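Local coordinates for CYTH domain-containing protein (Pyrococcus horikoshii, PDB 2EEN) that is of unknown function but, as a member of the CYTH family related to class IV adenylate cyclases, may act on phosphorylated substrates such as nucleotides, at residues K70-S75 with E148-L153; V120-D125 with E154-E159. One frame throughout, in Å; residues are numbered along the deposited sequence.

Contact 1 of 2, residues K70-S75 with E148-L153; sequences KIDEKS and EAVEKL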
loop_
_atom_site.group_PDB
_atom_site.type_symbol
_atom_site.label_atom_id
_atom_site.label_comp_id
_atom_site.label_asym_id
_atom_site.label_seq_id
_atom_site.Cartn_x
_atom_site.Cartn_y
_atom_site.Cartn_z
ATOM N N LYS A 70 -5.349 -11.163 16.726
ATOM C CA LYS A 70 -5.113 -12.590 16.896
ATOM C C LYS A 70 -6.491 -13.222 17.041
ATOM O O LYS A 70 -7.363 -12.676 17.723
ATOM C CB LYS A 70 -4.275 -12.859 18.152
ATOM C CG LYS A 70 -2.813 -12.434 18.034
ATOM C CD LYS A 70 -2.010 -12.788 19.286
ATOM C CE LYS A 70 -2.500 -12.021 20.508
ATOM N NZ LYS A 70 -2.414 -10.546 20.312
ATOM N N ILE A 71 -6.701 -14.361 16.391
ATOM C CA ILE A 71 -7.995 -15.027 16.472
ATOM C C ILE A 71 -7.913 -16.337 17.239
ATOM O O ILE A 71 -8.922 -17.011 17.443
ATOM C CB ILE A 71 -8.561 -15.317 15.077
ATOM C CG1 ILE A 71 -7.588 -16.198 14.291
ATOM C CG2 ILE A 71 -8.822 -14.010 14.343
ATOM C CD1 ILE A 71 -8.127 -16.649 12.951
ATOM N N ASP A 72 -6.709 -16.681 17.682
ATOM C CA ASP A 72 -6.482 -17.924 18.412
ATOM C C ASP A 72 -5.774 -17.661 19.741
ATOM O O ASP A 72 -4.797 -16.915 19.799
ATOM C CB ASP A 72 -5.646 -18.871 17.543
ATOM C CG ASP A 72 -5.371 -20.195 18.220
ATOM O OD1 ASP A 72 -6.341 -20.876 18.618
ATOM O OD2 ASP A 72 -4.184 -20.558 18.346
ATOM N N GLU A 73 -6.264 -18.286 20.807
ATOM C CA GLU A 73 -5.687 -18.105 22.136
ATOM C C GLU A 73 -4.376 -18.867 22.306
ATOM O O GLU A 73 -3.550 -18.514 23.150
ATOM C CB GLU A 73 -6.672 -18.578 23.214
ATOM C CG GLU A 73 -8.132 -18.546 22.794
ATOM C CD GLU A 73 -8.458 -19.577 21.725
ATOM O OE1 GLU A 73 -8.304 -20.787 21.998
ATOM O OE2 GLU A 73 -8.864 -19.180 20.611
ATOM N N LYS A 74 -4.191 -19.907 21.501
ATOM C CA LYS A 74 -2.997 -20.740 21.582
ATOM C C LYS A 74 -1.891 -20.402 20.589
ATOM O O LYS A 74 -0.861 -21.077 20.564
ATOM C CB LYS A 74 -3.371 -22.213 21.410
ATOM C CG LYS A 74 -3.953 -22.879 22.652
ATOM C CD LYS A 74 -5.373 -22.434 22.935
ATOM C CE LYS A 74 -6.008 -23.326 23.991
ATOM N NZ LYS A 74 -5.157 -23.429 25.209
ATOM N N SER A 75 -2.092 -19.374 19.770
ATOM C CA SER A 75 -1.064 -19.020 18.801
ATOM C C SER A 75 -1.110 -17.533 18.423
ATOM O O SER A 75 -1.895 -16.749 18.933
ATOM C CB SER A 75 -1.255 -19.893 17.557
ATOM O OG SER A 75 -2.409 -19.448 16.845
ATOM N N GLU A 148 -5.893 -27.611 15.069
ATOM C CA GLU A 148 -5.128 -28.810 14.721
ATOM C C GLU A 148 -3.700 -28.451 14.317
ATOM O O GLU A 148 -2.737 -29.085 14.759
ATOM C CB GLU A 148 -5.790 -29.556 13.557
ATOM C CG GLU A 148 -7.176 -30.104 13.845
ATOM C CD GLU A 148 -7.828 -30.703 12.608
ATOM O OE1 GLU A 148 -7.300 -31.708 12.081
ATOM O OE2 GLU A 148 -8.864 -30.165 12.158
ATOM N N ALA A 149 -3.574 -27.438 13.463
ATOM C CA ALA A 149 -2.265 -26.996 12.990
ATOM C C ALA A 149 -1.401 -26.510 14.145
ATOM O O ALA A 149 -0.208 -26.791 14.194
ATOM C CB ALA A 149 -2.422 -25.887 11.956
ATOM N N VAL A 150 -2.005 -25.767 15.067
ATOM C CA VAL A 150 -1.270 -25.258 16.209
ATOM C C VAL A 150 -0.713 -26.423 17.013
ATOM O O VAL A 150 0.442 -26.409 17.416
ATOM C CB VAL A 150 -2.165 -24.384 17.119
ATOM C CG1 VAL A 150 -1.445 -24.082 18.428
ATOM C CG2 VAL A 150 -2.513 -23.084 16.400
ATOM N N GLU A 151 -1.537 -27.442 17.235
ATOM C CA GLU A 151 -1.097 -28.607 17.991
ATOM C C GLU A 151 0.077 -29.280 17.287
ATOM O O GLU A 151 1.057 -29.673 17.921
ATOM C CB GLU A 151 -2.252 -29.600 18.145
ATOM C CG GLU A 151 -3.486 -28.998 18.798
ATOM C CD GLU A 151 -4.593 -30.011 19.022
ATOM O OE1 GLU A 151 -4.915 -30.766 18.079
ATOM O OE2 GLU A 151 -5.149 -30.046 20.142
ATOM N N LYS A 152 -0.022 -29.392 15.970
ATOM C CA LYS A 152 1.025 -30.016 15.177
ATOM C C LYS A 152 2.328 -29.228 15.272
ATOM O O LYS A 152 3.399 -29.795 15.490
ATOM C CB LYS A 152 0.577 -30.099 13.722
ATOM C CG LYS A 152 1.621 -30.625 12.780
ATOM C CD LYS A 152 1.145 -30.476 11.355
ATOM C CE LYS A 152 2.158 -31.031 10.392
ATOM N NZ LYS A 152 2.302 -32.508 10.535
ATOM N N LEU A 153 2.234 -27.915 15.109
ATOM C CA LEU A 153 3.424 -27.078 15.171
ATOM C C LEU A 153 4.013 -26.982 16.571
ATOM O O LEU A 153 5.234 -26.950 16.737
ATOM C CB LEU A 153 3.118 -25.681 14.623
ATOM C CG LEU A 153 3.363 -25.496 13.118
ATOM C CD1 LEU A 153 2.761 -26.644 12.318
ATOM C CD2 LEU A 153 2.769 -24.163 12.678
#
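Val150 is overlapped by the loop residues Asp72, Lys74 and Ser75, its two methyl groups meeting two different surfaces of that turn. CG1 rests against Lys74, 3.7 Å from its carbonyl O and a little farther from its CB; beyond CB the lysine chain bends away from the helix. CG2 takes the other share: it stands 3.6 Å from Ser75 CB and equally near the carboxylate of Asp72, at OD2. With CG1 anti to the backbone N (chi1 170°), the valine spreads both branches over the loop. No hydrogen bond crosses here; Asp72 and Ser75 are instead paired with each other. Ser75 OG donates to Asp72 OD2 over 2.6 Å, reaching the anti side of the carboxylate 17° out of its plane, and also bonds to Thr77 OG1. The aspartate extends to this hydroxyl because its CG lies anti to the backbone N (chi1 -180°). With an alanine in place of Asp72, Ser75 OG would probably be held less firmly, keeping Thr77 OG1 but losing its carboxylate partner, and Val150 CG2 would lose the oxygen packed against it. The loop joins strands 59-70 and 78-85, whereas Val150 belongs to helix 146-160; Val4 and Leu6 of strand 3-9 also touch the valine, which therefore sits where loop, helix and strand 3-9 converge.

Contact 2 of 2, residues V120-D125 with E154-E159; sequences VTITLD and EKILRE
This is apolar helix-on-sheet packing, in which helix 146-160 lies against one face of the large antiparallel sheet and meets strand 120-127 with no hydrogen bond between the two segments. The arrangement is consistent with the antiparallel, tunnel-like sheet of the CYTH family, with helices packed on it. The short axes approach to 10.9 Å and run at 42° to each other, a separation that side chains alone can bridge. Four of them do so: Val120 and Ile122 from the strand, alternate residues pointing to the same face, and the consecutive Ile156 and Leu157 from the helix.

Ile122 makes two of the three close contacts, both through CD1. Its CG1 stands anti to the carbonyl carbon (chi1 -89°) and the chain is then extended, which projects CD1 toward the helix. There CD1 lies 4.0 Å from Ile156 CG2 and 4.2 Å from Leu157 CD2, touching the branch of one residue and the end of the other. The isoleucines cross at a slant, while Ile122 and Leu157 pass each other in opposite directions. Ile156 CD1 reaches Val120, two residues back along the strand, at 4.3 Å from its CG1, so the CG2 branch and CD1 tip of Ile156 meet two alternate strand residues that point toward the helix.

The flanking strands join in: Ile136 of strand 131-139 touches Ile156 and Leu157, and Val116 of strand 102-117 adjoins Ile122. Val18 of helix 12-19 also touches Ile122.

All the closest approaches are between methyl groups at 4.0 Å or more, and none is directional. This is consistent with apolar packing and shape, with no polar bond between the two segments, setting how they fit.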
loop_
_atom_site.group_PDB
_atom_site.type_symbol
_atom_site.label_atom_id
_atom_site.label_comp_id
_atom_site.label_asym_id
_atom_site.label_seq_id
_atom_site.Cartn_x
_atom_site.Cartn_y
_atom_site.Cartn_z
ATOM N N VAL A 120 5.499 -26.422 5.877
ATOM C CA VAL A 120 5.856 -26.080 7.256
ATOM C C VAL A 120 7.306 -25.630 7.307
ATOM O O VAL A 120 8.211 -26.357 6.881
ATOM C CB VAL A 120 5.676 -27.263 8.209
ATOM C CG1 VAL A 120 5.984 -26.819 9.636
ATOM C CG2 VAL A 120 4.244 -27.796 8.116
ATOM N N THR A 121 7.517 -24.428 7.835
ATOM C CA THR A 121 8.848 -23.856 7.920
ATOM C C THR A 121 9.184 -23.379 9.327
ATOM O O THR A 121 8.322 -22.890 10.049
ATOM C CB THR A 121 8.977 -22.652 6.956
ATOM O OG1 THR A 121 8.628 -23.068 5.631
ATOM C CG2 THR A 121 10.402 -22.111 6.952
ATOM N N ILE A 122 10.448 -23.525 9.696
ATOM C CA ILE A 122 10.930 -23.077 10.996
ATOM C C ILE A 122 11.948 -21.974 10.770
ATOM O O ILE A 122 12.741 -22.036 9.835
ATOM C CB ILE A 122 11.619 -24.225 11.763
ATOM C CG1 ILE A 122 10.582 -24.983 12.583
ATOM C CG2 ILE A 122 12.737 -23.680 12.665
ATOM C CD1 ILE A 122 11.134 -26.234 13.212
ATOM N N THR A 123 11.933 -20.956 11.621
ATOM C CA THR A 123 12.919 -19.903 11.477
ATOM C C THR A 123 13.659 -19.695 12.779
ATOM O O THR A 123 13.066 -19.742 13.859
ATOM C CB THR A 123 12.278 -18.573 11.037
ATOM O OG1 THR A 123 11.332 -18.134 12.023
ATOM C CG2 THR A 123 11.571 -18.758 9.711
ATOM N N LEU A 124 14.967 -19.508 12.675
ATOM C CA LEU A 124 15.786 -19.250 13.850
ATOM C C LEU A 124 16.005 -17.750 13.783
ATOM O O LEU A 124 16.646 -17.252 12.859
ATOM C CB LEU A 124 17.120 -19.983 13.762
ATOM C CG LEU A 124 17.027 -21.496 13.567
ATOM C CD1 LEU A 124 18.426 -22.079 13.670
ATOM C CD2 LEU A 124 16.093 -22.110 14.610
ATOM N N ASP A 125 15.451 -17.036 14.757
ATOM C CA ASP A 125 15.549 -15.582 14.782
ATOM C C ASP A 125 16.496 -15.033 15.835
ATOM O O ASP A 125 16.452 -15.437 16.987
ATOM C CB ASP A 125 14.174 -14.958 15.040
ATOM C CG ASP A 125 13.153 -15.299 13.978
ATOM O OD1 ASP A 125 13.531 -15.808 12.898
ATOM O OD2 ASP A 125 11.960 -15.038 14.229
ATOM N N GLU A 154 3.151 -26.945 17.584
ATOM C CA GLU A 154 3.641 -26.867 18.947
ATOM C C GLU A 154 4.439 -28.130 19.239
ATOM O O GLU A 154 5.483 -28.075 19.878
ATOM C CB GLU A 154 2.488 -26.742 19.945
ATOM C CG GLU A 154 2.957 -26.352 21.334
ATOM C CD GLU A 154 1.838 -26.329 22.355
ATOM O OE1 GLU A 154 0.761 -25.770 22.051
ATOM O OE2 GLU A 154 2.041 -26.858 23.468
ATOM N N LYS A 155 3.946 -29.269 18.757
ATOM C CA LYS A 155 4.639 -30.537 18.974
ATOM C C LYS A 155 6.028 -30.525 18.343
ATOM O O LYS A 155 7.004 -30.955 18.957
ATOM C CB LYS A 155 3.826 -31.707 18.409
ATOM C CG LYS A 155 4.516 -33.056 18.570
ATOM C CD LYS A 155 3.588 -34.209 18.217
ATOM C CE LYS A 155 4.175 -35.532 18.681
ATOM N NZ LYS A 155 3.250 -36.672 18.437
ATOM N N ILE A 156 6.123 -30.020 17.116
ATOM C CA ILE A 156 7.407 -29.952 16.427
ATOM C C ILE A 156 8.412 -29.117 17.219
ATOM O O ILE A 156 9.559 -29.523 17.402
ATOM C CB ILE A 156 7.239 -29.362 15.014
ATOM C CG1 ILE A 156 6.452 -30.344 14.141
ATOM C CG2 ILE A 156 8.597 -29.083 14.394
ATOM C CD1 ILE A 156 6.013 -29.764 12.821
ATOM N N LEU A 157 7.982 -27.954 17.699
ATOM C CA LEU A 157 8.876 -27.099 18.471
ATOM C C LEU A 157 9.273 -27.713 19.811
ATOM O O LEU A 157 10.435 -27.636 20.211
ATOM C CB LEU A 157 8.241 -25.726 18.702
ATOM C CG LEU A 157 8.186 -24.871 17.438
ATOM C CD1 LEU A 157 7.702 -23.476 17.786
ATOM C CD2 LEU A 157 9.573 -24.817 16.806
ATOM N N ARG A 158 8.320 -28.329 20.499
ATOM C CA ARG A 158 8.636 -28.939 21.784
ATOM C C ARG A 158 9.604 -30.101 21.595
ATOM O O ARG A 158 10.462 -30.352 22.446
ATOM C CB ARG A 158 7.355 -29.391 22.494
ATOM C CG ARG A 158 6.603 -28.228 23.129
ATOM C CD ARG A 158 5.457 -28.677 24.015
ATOM N NE ARG A 158 4.985 -27.560 24.826
ATOM C CZ ARG A 158 5.665 -27.043 25.848
ATOM N NH1 ARG A 158 6.843 -27.547 26.192
ATOM N NH2 ARG A 158 5.175 -26.005 26.512
ATOM N N GLU A 159 9.494 -30.793 20.465
ATOM C CA GLU A 159 10.391 -31.906 20.192
ATOM C C GLU A 159 11.808 -31.412 19.918
ATOM O O GLU A 159 12.764 -32.192 19.950
ATOM C CB GLU A 159 9.884 -32.721 19.006
ATOM C CG GLU A 159 8.614 -33.500 19.310
ATOM C CD GLU A 159 8.817 -34.756 20.162
ATOM O OE1 GLU A 159 9.962 -35.113 20.530
ATOM O OE2 GLU A 159 7.791 -35.413 20.431
#

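In the fold
From the N terminus, the first contact segment reached is the loop 70-75 between strands 59-70 and 78-85, then strand segment 120-125, and only later helix 146-160, which supplies the second half of both contacts. Contact 1 closes a loop of 72 intervening residues, contact 2 a shorter one of 28, and because their segments alternate along the sequence the two closures cross instead of nesting. Their centres lie about 13 Å apart, and Leu153 CD1 packs against Val120 CG1 at 4.2 Å to connect them. One helix thus joins the loop between strands 59-70 and 78-85 to strand 120-127, within a single CYTH domain.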